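PDB 3MFQ: high-affinity zinc uptake system protein znuA from Streptococcus suis, which binds zinc and probably acts as the extracellular solute-binding component that delivers metal ions to an ABC-type uptake transporter. Local coordinates for residues P169-A172 and F173-F176. Numbering follows the deposited sequence.
Sequences PHDA and FNYF. With ZN (zinc ion), chain D.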
# COMPACT_ATOMS: atom_id res chain seq x y z
N PRO A 169 -3.19 -3.87 11.65
CA PRO A 169 -2.24 -3.24 12.57
C PRO A 169 -2.23 -1.72 12.52
O PRO A 169 -2.04 -1.08 13.55
CB PRO A 169 -0.89 -3.79 12.10
CG PRO A 169 -1.22 -5.10 11.49
CD PRO A 169 -2.55 -4.91 10.82
N HIS A 170 -2.43 -1.14 11.34
CA HIS A 170 -2.54 0.31 11.23
C HIS A 170 -3.43 0.76 10.08
O HIS A 170 -3.75 -0.03 9.19
CB HIS A 170 -1.15 0.97 11.15
CG HIS A 170 -0.51 0.89 9.80
ND1 HIS A 170 0.03 -0.28 9.31
CD2 HIS A 170 -0.29 1.83 8.86
CE1 HIS A 170 0.53 -0.06 8.11
NE2 HIS A 170 0.35 1.22 7.81
N ASP A 171 -3.83 2.02 10.10
CA ASP A 171 -4.78 2.56 9.14
C ASP A 171 -4.17 2.67 7.75
O ASP A 171 -3.59 3.69 7.40
CB ASP A 171 -5.26 3.93 9.61
CG ASP A 171 -6.71 4.19 9.24
OD1 ASP A 171 -7.24 3.46 8.37
OD2 ASP A 171 -7.31 5.12 9.82
N ALA A 172 -4.31 1.61 6.95
CA ALA A 172 -3.68 1.57 5.64
C ALA A 172 -4.64 1.12 4.55
O ALA A 172 -4.24 0.97 3.39
CB ALA A 172 -2.45 0.68 5.67
N PHE A 173 -5.90 0.90 4.91
CA PHE A 173 -6.88 0.39 3.96
C PHE A 173 -8.11 1.28 3.86
O PHE A 173 -9.18 0.82 3.48
CB PHE A 173 -7.29 -1.03 4.33
CG PHE A 173 -6.15 -2.02 4.32
CD1 PHE A 173 -5.43 -2.27 5.47
CD2 PHE A 173 -5.81 -2.69 3.16
CE1 PHE A 173 -4.38 -3.18 5.46
CE2 PHE A 173 -4.77 -3.60 3.15
CZ PHE A 173 -4.05 -3.84 4.30
N ASN A 174 -7.95 2.55 4.20
CA ASN A 174 -9.04 3.51 4.09
C ASN A 174 -9.51 3.65 2.66
O ASN A 174 -10.71 3.74 2.39
CB ASN A 174 -8.63 4.88 4.63
CG ASN A 174 -8.68 4.95 6.14
OD1 ASN A 174 -9.57 4.37 6.77
ND2 ASN A 174 -7.73 5.66 6.73
N TYR A 175 -8.56 3.68 1.73
CA TYR A 175 -8.88 3.78 0.32
C TYR A 175 -9.53 2.49 -0.16
O TYR A 175 -10.40 2.51 -1.03
CB TYR A 175 -7.63 4.09 -0.49
CG TYR A 175 -7.08 5.48 -0.26
CD1 TYR A 175 -7.47 6.54 -1.07
CD2 TYR A 175 -6.18 5.74 0.77
CE1 TYR A 175 -6.97 7.82 -0.87
CE2 TYR A 175 -5.68 7.01 0.98
CZ TYR A 175 -6.08 8.05 0.16
OH TYR A 175 -5.59 9.31 0.37
N PHE A 176 -9.12 1.38 0.43
CA PHE A 176 -9.69 0.09 0.10
C PHE A 176 -11.14 0.01 0.57
O PHE A 176 -12.05 -0.26 -0.21
CB PHE A 176 -8.88 -1.04 0.73
CG PHE A 176 -9.51 -2.39 0.58
CD1 PHE A 176 -9.26 -3.16 -0.54
CD2 PHE A 176 -10.36 -2.88 1.55
CE1 PHE A 176 -9.84 -4.41 -0.68
CE2 PHE A 176 -10.95 -4.12 1.41
CZ PHE A 176 -10.69 -4.89 0.29
ZN ZN D . 1.24 2.27 6.14
O HOH W 1 -5.69 2.56 1.83
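Ala172 and Phe173 meet where the loop leaving strand 165-167 tightens into helix 174-179. The methyl CB of Ala172 lies 4.2 Å from Phe173 CD1, a loose apolar contact, while the Ala172 carbonyl sits over one face of the phenyl ring, its O 3.7 Å from Phe173 CG. With chi1 at -61°, Phe173 CG stands beside its own backbone N and opposite the carbonyl carbon, which brings the ring back against the preceding peptide, where it also stacks with Phe107.

Ala172 O accepts a hydrogen bond from a water whose oxygen lies 2.7 Å away. The water in turn accepts a hydrogen bond from Tyr175 N, 3.1 Å from its oxygen, bridging the last loop residue before the Phe173 N-cap to the first turn of the helix. The same water oxygen lies at the edge of the Tyr175 ring, in its plane.

This short approach to a helix carries one ligand of the metal site in a cluster A-1 solute-binding protein, the family of TroA and ZnuA. His170 NE2 coordinates the zinc ion at 2.2 Å, and His41, His104 and Asp254 complete the site. His170 ND1 is hydrogen-bonded to Glu219 OE2, which helps hold the imidazole's rotation from the second shell and probably makes it a more electron-rich ligand.

On the flank of the turn Asp171 crosses Asn174 at about a right angle, carboxylate and amide planes 67° apart. Asp171 OD1 comes within 2.8 Å of Asn174 ND2, but the angle is too poor for a hydrogen bond; the amide nitrogen is instead hydrogen-bonded to Asp102 OD2.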